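Local coordinates for EscN (Escherichia coli O127:H6, PDB 2OBL), which belongs to the ATP synthase alpha/beta family of P-loop proteins and is thought to work as part of a bacterial type III secretion system, at residues R171-A176 with G190-S195; Y219-E224 with V228-G233. The protein carries 1 engineered substitution. All coordinates share one frame; numbering follows the deposited sequence.

Interaction 1: R171-A176 with G190-S195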
ATOM      1  N   ARG A 171       4.861   8.523  -9.392  1.00 11.09           N
ATOM      2  CA  ARG A 171       6.163   8.938  -9.934  1.00 11.62           C
ATOM      3  C   ARG A 171       6.682   7.969 -10.976  1.00 11.48           C
ATOM      4  O   ARG A 171       7.414   8.374 -11.899  1.00 11.34           O
ATOM      5  CB  ARG A 171       7.174   9.195  -8.814  1.00 12.33           C
ATOM      6  CG  ARG A 171       6.788  10.408  -7.960  1.00 15.15           C
ATOM      7  CD  ARG A 171       7.959  10.911  -7.129  1.00 17.42           C
ATOM      8  NE  ARG A 171       7.534  11.803  -6.047  1.00 20.34           N
ATOM      9  CZ  ARG A 171       7.527  13.124  -6.140  1.00 22.75           C
ATOM     10  NH1 ARG A 171       7.925  13.708  -7.265  1.00 23.89           N
ATOM     11  NH2 ARG A 171       7.141  13.864  -5.099  1.00 23.06           N
ATOM     12  N   TYR A 172       6.269   6.704 -10.871  1.00 11.42           N
ATOM     13  CA  TYR A 172       6.511   5.758 -11.946  1.00 11.80           C
ATOM     14  C   TYR A 172       5.870   6.297 -13.225  1.00 11.84           C
ATOM     15  O   TYR A 172       6.488   6.292 -14.296  1.00 11.83           O
ATOM     16  CB  TYR A 172       5.899   4.374 -11.663  1.00 12.77           C
ATOM     17  CG  TYR A 172       5.589   3.677 -12.967  1.00 13.07           C
ATOM     18  CD1 TYR A 172       6.594   3.037 -13.690  1.00 12.86           C
ATOM     19  CD2 TYR A 172       4.306   3.708 -13.517  1.00 11.86           C
ATOM     20  CE1 TYR A 172       6.334   2.447 -14.907  1.00 13.38           C
ATOM     21  CE2 TYR A 172       4.036   3.114 -14.734  1.00 12.86           C
ATOM     22  CZ  TYR A 172       5.061   2.487 -15.429  1.00 13.04           C
ATOM     23  OH  TYR A 172       4.800   1.899 -16.643  1.00 13.55           O
ATOM     24  N   ALA A 173       4.620   6.737 -13.106  1.00 10.22           N
ATOM     25  CA  ALA A 173       3.853   7.201 -14.282  1.00 10.62           C
ATOM     26  C   ALA A 173       4.451   8.462 -14.901  1.00 11.38           C
ATOM     27  O   ALA A 173       4.442   8.633 -16.126  1.00 10.94           O
ATOM     28  CB  ALA A 173       2.389   7.418 -13.919  1.00 10.87           C
ATOM     29  N   ARG A 174       4.963   9.356 -14.059  1.00 11.89           N
ATOM     30  CA  ARG A 174       5.581  10.571 -14.565  1.00 12.40           C
ATOM     31  C   ARG A 174       6.859  10.212 -15.322  1.00 12.43           C
ATOM     32  O   ARG A 174       7.149  10.801 -16.358  1.00 12.74           O
ATOM     33  CB  ARG A 174       5.886  11.541 -13.429  1.00 13.08           C
ATOM     34  CG  ARG A 174       4.621  12.154 -12.824  1.00 13.49           C
ATOM     35  CD  ARG A 174       4.987  12.948 -11.585  1.00 13.80           C
ATOM     36  NE  ARG A 174       3.799  13.451 -10.904  1.00 15.43           N
ATOM     37  CZ  ARG A 174       3.831  14.048  -9.717  1.00 15.99           C
ATOM     38  NH1 ARG A 174       4.994  14.216  -9.092  1.00 16.79           N
ATOM     39  NH2 ARG A 174       2.707  14.491  -9.163  1.00 14.97           N
ATOM     40  N   ALA A 175       7.608   9.245 -14.813  1.00 12.34           N
ATOM     41  CA  ALA A 175       8.802   8.765 -15.529  1.00 12.42           C
ATOM     42  C   ALA A 175       8.392   8.121 -16.861  1.00 12.43           C
ATOM     43  O   ALA A 175       8.966   8.414 -17.902  1.00 12.85           O
ATOM     44  CB  ALA A 175       9.593   7.772 -14.662  1.00 12.44           C
ATOM     45  N   ALA A 176       7.393   7.245 -16.817  1.00 12.76           N
ATOM     46  CA  ALA A 176       6.932   6.565 -18.024  1.00 12.66           C
ATOM     47  C   ALA A 176       6.377   7.561 -19.051  1.00 12.69           C
ATOM     48  O   ALA A 176       6.501   7.351 -20.285  1.00 12.49           O
ATOM     49  CB  ALA A 176       5.880   5.508 -17.653  1.00 13.76           C
ATOM     50  N   GLY A 190      -4.112  14.688 -19.792  1.00 15.60           N
ATOM     51  CA  GLY A 190      -3.387  15.228 -18.633  1.00 14.62           C
ATOM     52  C   GLY A 190      -1.882  15.270 -18.803  1.00 14.87           C
ATOM     53  O   GLY A 190      -1.139  15.267 -17.821  1.00 15.36           O
ATOM     54  N   GLY A 191      -1.417  15.289 -20.051  1.00 14.27           N
ATOM     55  CA  GLY A 191       0.019  15.282 -20.310  1.00 14.47           C
ATOM     56  C   GLY A 191       0.627  13.898 -20.516  1.00 14.78           C
ATOM     57  O   GLY A 191       1.813  13.786 -20.877  1.00 15.45           O
ATOM     58  N   PHE A 192      -0.186  12.857 -20.327  1.00 13.13           N
ATOM     59  CA  PHE A 192       0.273  11.468 -20.437  1.00 12.35           C
ATOM     60  C   PHE A 192       0.016  10.853 -21.801  1.00 11.77           C
ATOM     61  O   PHE A 192      -1.082  10.980 -22.338  1.00 11.76           O
ATOM     62  CB  PHE A 192      -0.381  10.587 -19.355  1.00 11.36           C
ATOM     63  CG  PHE A 192       0.045  10.946 -17.957  1.00 11.62           C
ATOM     64  CD1 PHE A 192       1.206  10.406 -17.413  1.00 11.25           C
ATOM     65  CD2 PHE A 192      -0.697  11.846 -17.204  1.00 11.55           C
ATOM     66  CE1 PHE A 192       1.635  10.752 -16.148  1.00 11.69           C
ATOM     67  CE2 PHE A 192      -0.290  12.203 -15.921  1.00 11.23           C
ATOM     68  CZ  PHE A 192       0.881  11.661 -15.384  1.00 11.04           C
ATOM     69  N   PRO A 193       1.023  10.160 -22.354  1.00 11.74           N
ATOM     70  CA  PRO A 193       0.771   9.437 -23.605  1.00 12.11           C
ATOM     71  C   PRO A 193       0.088   8.078 -23.383  1.00 12.31           C
ATOM     72  O   PRO A 193       0.083   7.532 -22.259  1.00  9.90           O
ATOM     73  CB  PRO A 193       2.169   9.248 -24.184  1.00 11.69           C
ATOM     74  CG  PRO A 193       3.075   9.160 -22.949  1.00 12.75           C
ATOM     75  CD  PRO A 193       2.420  10.028 -21.893  1.00 11.92           C
ATOM     76  N   PRO A 194      -0.493   7.529 -24.456  1.00 13.33           N
ATOM     77  CA  PRO A 194      -1.152   6.235 -24.407  1.00 13.64           C
ATOM     78  C   PRO A 194      -0.361   5.125 -23.707  1.00 13.57           C
ATOM     79  O   PRO A 194      -0.964   4.339 -22.964  1.00 14.03           O
ATOM     80  CB  PRO A 194      -1.385   5.911 -25.891  1.00 14.99           C
ATOM     81  CG  PRO A 194      -1.566   7.263 -26.516  1.00 14.60           C
ATOM     82  CD  PRO A 194      -0.576   8.143 -25.796  1.00 13.64           C
ATOM     83  N   SER A 195       0.957   5.080 -23.904  1.00 13.68           N
ATOM     84  CA  SER A 195       1.798   4.017 -23.329  1.00 14.59           C
ATOM     85  C   SER A 195       1.698   3.890 -21.802  1.00 14.29           C
ATOM     86  O   SER A 195       1.744   2.789 -21.259  1.00 13.83           O
ATOM     87  CB  SER A 195       3.265   4.182 -23.724  1.00 14.89           C
ATOM     88  OG  SER A 195       3.795   5.437 -23.315  1.00 15.62           O
TER
HETATM   89  O   HOH W   1       5.878   5.059 -21.597  1.00 25.60           O
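Phe-192 turns an edge of its ring, not a face, to the helix that carries Ala-173. CE1 leads, 3.5 Å from Ala-173 O, and this carbonyl oxygen lies in the ring plane, where it meets the weakly positive C-H rim of the aromatic. The same carbon is 4.1 Å from Ala-173 CB, so a methyl group and a carbonyl of one residue both border the ring corner; Arg-174 N also sits near the ring plane. Phe-192 CG lies anti to its own carbonyl carbon (chi1 -66°), which brings the far end of the ring up to the helix. These segments belong to the crossover between the parallel strands 161-167 and 214-222 of the P-loop NTPase core: helix 169-182 packs beside the start of helix 194-204, with Pro-193 at the N-cap of the latter. The Arg-174 guanidinium takes no part here; its NH2 forms a salt bridge with Glu-224. Further along the helix, a water spans the gap between Ala-176 and Ser-195, donating to Ala-176 O at 2.7 Å and to Ser-195 OG at 2.7 Å. Ser-195 OG has a second partner in Glu-185, which ties the serine to the intervening loop.

Interaction 2: Y219-E224 with V228-G233; sequences YTVLLE and VNDPIG. With CA (calcium ion), chain B.
The carboxylate of Asp-230 presents OD2 to Val-221, whose CG1 lies 3.8 Å from that oxygen, while Gly-233 N stands over OD1, 51° out of the carboxylate plane. The side chains of Val-221 and Asp-230 meet at a slant. Asp-230 is the N-cap of helix 231-239, here set against strand 214-222 in the central sheet of a P-loop NTPase core. The capping bond from Gly-233 N to Asp-230 OD1 is 3.1 Å long and nearly straight at 171°; Ile-232 N adds a weak, bent bond to the same oxygen. The Gly-233 bond, with minor help from Ile-232, probably limits the rotation of the carboxylate, and the helix start would be expected to stabilise its negative charge. Val-221 carries CG1 anti to its backbone N (chi1 175°), and this branch reaches both the carboxylate and the first turn, ending 4.1 Å from Gly-233 CA. A water completes the join between strand and cap: it donates to Leu-222 O at 2.6 Å and to Asp-230 OD2 at 2.7 Å, so OD1 serves the helix and OD2 the strand. Just ahead of the cap, Asn-229 binds a calcium ion through OD1 at 2.4 Å, with Asp-234 as a further ligand. A second water, 2.5 Å from the calcium ion, accepts from Asp-230 N at 2.9 Å.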
ATOM      1  N   TYR A 219       0.243  -0.106  -3.979  1.00 10.79           N
ATOM      2  CA  TYR A 219       0.697   0.972  -4.867  1.00 11.22           C
ATOM      3  C   TYR A 219       0.299   2.311  -4.272  1.00 10.88           C
ATOM      4  O   TYR A 219      -0.882   2.524  -3.968  1.00 11.73           O
ATOM      5  CB  TYR A 219       0.037   0.820  -6.247  1.00 12.57           C
ATOM      6  CG  TYR A 219       0.284  -0.517  -6.889  1.00 13.33           C
ATOM      7  CD1 TYR A 219       1.429  -0.736  -7.654  1.00 13.33           C
ATOM      8  CD2 TYR A 219      -0.618  -1.577  -6.717  1.00 13.59           C
ATOM      9  CE1 TYR A 219       1.676  -1.967  -8.242  1.00 12.75           C
ATOM     10  CE2 TYR A 219      -0.379  -2.823  -7.293  1.00 13.38           C
ATOM     11  CZ  TYR A 219       0.766  -3.005  -8.061  1.00 13.00           C
ATOM     12  OH  TYR A 219       1.001  -4.221  -8.626  1.00 12.87           O
ATOM     13  N   THR A 220       1.248   3.219  -4.097  1.00 10.48           N
ATOM     14  CA  THR A 220       0.846   4.546  -3.584  1.00  9.29           C
ATOM     15  C   THR A 220       0.566   5.527  -4.710  1.00 10.65           C
ATOM     16  O   THR A 220       1.202   5.499  -5.764  1.00 11.51           O
ATOM     17  CB  THR A 220       1.849   5.164  -2.609  1.00 10.93           C
ATOM     18  OG1 THR A 220       3.041   5.523  -3.308  1.00 10.49           O
ATOM     19  CG2 THR A 220       2.181   4.183  -1.475  1.00 11.15           C
ATOM     20  N   VAL A 221      -0.401   6.398  -4.452  1.00  9.74           N
ATOM     21  CA  VAL A 221      -0.809   7.455  -5.350  1.00 10.32           C
ATOM     22  C   VAL A 221      -0.638   8.762  -4.566  1.00 11.83           C
ATOM     23  O   VAL A 221      -1.203   8.934  -3.474  1.00 11.59           O
ATOM     24  CB  VAL A 221      -2.276   7.290  -5.782  1.00 10.14           C
ATOM     25  CG1 VAL A 221      -2.719   8.502  -6.645  1.00 11.21           C
ATOM     26  CG2 VAL A 221      -2.470   5.951  -6.534  1.00 11.39           C
ATOM     27  N   LEU A 222       0.154   9.667  -5.116  1.00 11.59           N
ATOM     28  CA  LEU A 222       0.557  10.868  -4.390  1.00 14.02           C
ATOM     29  C   LEU A 222      -0.372  11.964  -4.827  1.00 15.54           C
ATOM     30  O   LEU A 222      -0.489  12.244  -6.029  1.00 17.22           O
ATOM     31  CB  LEU A 222       1.994  11.246  -4.726  1.00 16.82           C
ATOM     32  CG  LEU A 222       3.027  10.154  -4.443  1.00 17.82           C
ATOM     33  CD1 LEU A 222       4.438  10.753  -4.506  1.00 19.11           C
ATOM     34  CD2 LEU A 222       2.770   9.444  -3.097  1.00 18.42           C
ATOM     35  N   LEU A 223      -1.055  12.560  -3.857  1.00 14.10           N
ATOM     36  CA  LEU A 223      -2.066  13.560  -4.147  1.00 15.10           C
ATOM     37  C   LEU A 223      -1.459  14.946  -4.077  1.00 15.58           C
ATOM     38  O   LEU A 223      -0.703  15.258  -3.159  1.00 15.78           O
ATOM     39  CB  LEU A 223      -3.240  13.430  -3.183  1.00 15.66           C
ATOM     40  CG  LEU A 223      -3.979  12.094  -3.235  1.00 17.03           C
ATOM     41  CD1 LEU A 223      -5.084  12.054  -2.181  1.00 17.68           C
ATOM     42  CD2 LEU A 223      -4.542  11.839  -4.641  1.00 17.57           C
ATOM     43  N   GLU A 224      -1.762  15.770  -5.067  1.00 16.08           N
ATOM     44  CA  GLU A 224      -1.255  17.135  -5.072  1.00 17.75           C
ATOM     45  C   GLU A 224      -2.266  18.058  -4.387  1.00 18.31           C
ATOM     46  O   GLU A 224      -3.471  17.791  -4.385  1.00 17.36           O
ATOM     47  CB  GLU A 224      -0.939  17.591  -6.506  1.00 18.50           C
ATOM     48  CG  GLU A 224       0.168  16.776  -7.195  1.00 20.54           C
ATOM     49  CD  GLU A 224       1.558  17.026  -6.631  1.00 22.27           C
ATOM     50  OE1 GLU A 224       1.700  17.877  -5.729  1.00 22.87           O
ATOM     51  OE2 GLU A 224       2.521  16.373  -7.099  1.00 22.82           O
ATOM     52  N   VAL A 228      -6.040  19.907  -9.931  1.00 11.61           N
ATOM     53  CA  VAL A 228      -5.749  19.422 -11.267  1.00 11.29           C
ATOM     54  C   VAL A 228      -6.059  17.929 -11.314  1.00 10.25           C
ATOM     55  O   VAL A 228      -5.688  17.183 -10.404  1.00  9.11           O
ATOM     56  CB  VAL A 228      -4.267  19.673 -11.636  1.00 11.56           C
ATOM     57  CG1 VAL A 228      -3.903  18.938 -12.921  1.00 12.19           C
ATOM     58  CG2 VAL A 228      -4.001  21.182 -11.735  1.00 13.55           C
ATOM     59  N   ASN A 229      -6.734  17.486 -12.374  1.00  9.88           N
ATOM     60  CA  ASN A 229      -7.019  16.057 -12.510  1.00 10.54           C
ATOM     61  C   ASN A 229      -5.740  15.216 -12.592  1.00 11.63           C
ATOM     62  O   ASN A 229      -4.775  15.593 -13.281  1.00 12.80           O
ATOM     63  CB  ASN A 229      -7.914  15.768 -13.718  1.00 10.63           C
ATOM     64  CG  ASN A 229      -8.439  14.344 -13.708  1.00 12.02           C
ATOM     65  OD1 ASN A 229      -8.859  13.847 -12.662  1.00 12.60           O
ATOM     66  ND2 ASN A 229      -8.397  13.680 -14.850  1.00 12.75           N
ATOM     67  N   ASP A 230      -5.732  14.096 -11.871  1.00 11.62           N
ATOM     68  CA  ASP A 230      -4.683  13.077 -12.026  1.00 11.39           C
ATOM     69  C   ASP A 230      -5.294  11.838 -12.681  1.00 11.63           C
ATOM     70  O   ASP A 230      -5.876  10.989 -12.007  1.00 10.39           O
ATOM     71  CB  ASP A 230      -4.026  12.732 -10.677  1.00 12.33           C
ATOM     72  CG  ASP A 230      -3.213  11.439 -10.727  1.00 13.16           C
ATOM     73  OD1 ASP A 230      -2.845  11.022 -11.840  1.00 12.52           O
ATOM     74  OD2 ASP A 230      -2.981  10.837  -9.656  1.00 15.43           O
ATOM     75  N   PRO A 231      -5.150  11.730 -14.000  1.00 11.85           N
ATOM     76  CA  PRO A 231      -5.794  10.643 -14.717  1.00 10.65           C
ATOM     77  C   PRO A 231      -5.159   9.272 -14.438  1.00 11.28           C
ATOM     78  O   PRO A 231      -5.810   8.254 -14.642  1.00 10.19           O
ATOM     79  CB  PRO A 231      -5.611  11.035 -16.180  1.00 12.50           C
ATOM     80  CG  PRO A 231      -4.363  11.827 -16.200  1.00 11.74           C
ATOM     81  CD  PRO A 231      -4.396  12.621 -14.909  1.00 12.21           C
ATOM     82  N   ILE A 232      -3.906   9.261 -13.982  1.00 11.33           N
ATOM     83  CA  ILE A 232      -3.229   8.004 -13.628  1.00 12.22           C
ATOM     84  C   ILE A 232      -3.899   7.426 -12.383  1.00 10.65           C
ATOM     85  O   ILE A 232      -4.287   6.255 -12.367  1.00 11.69           O
ATOM     86  CB  ILE A 232      -1.716   8.230 -13.376  1.00 13.26           C
ATOM     87  CG1 ILE A 232      -1.022   8.683 -14.660  1.00 13.26           C
ATOM     88  CG2 ILE A 232      -1.057   6.969 -12.799  1.00 14.67           C
ATOM     89  CD1 ILE A 232      -1.177   7.695 -15.837  1.00 13.50           C
ATOM     90  N   GLY A 233      -4.057   8.255 -11.356  1.00  9.88           N
ATOM     91  CA  GLY A 233      -4.723   7.836 -10.106  1.00 10.04           C
ATOM     92  C   GLY A 233      -6.125   7.330 -10.409  1.00 10.87           C
ATOM     93  O   GLY A 233      -6.580   6.350  -9.811  1.00  9.49           O
TER
HETATM   94 CA    CA B1001      -9.752  12.472 -10.931  0.50 14.92          CA
HETATM   95  O   HOH W   2      -1.738  12.792  -8.216  1.00 23.28           O
HETATM   96  O   HOH W   3      -7.446  12.652 -10.069  1.00 17.73           O

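Overall arrangement
Interactions 1 and 2 follow one another along the chain, their centres about 11 Å apart, and they share a packed boundary in the nucleotide-binding domain. Ile-232 of interaction 2 fits against both segments of interaction 1: its CG1 is 3.6 Å from Phe-192 CZ, and its CG2 is 3.7 Å from Ala-173 CB. A salt bridge of 2.8 Å from Arg-174 NH2 to Glu-224 OE2 joins helix 169-182 to the chain beyond strand 214-222. The calcium ion belongs to interaction 2, while the nearest atom of the Phe-192 side chain is about 11 Å from it. Val-221 lies near the probable P-loop without touching it.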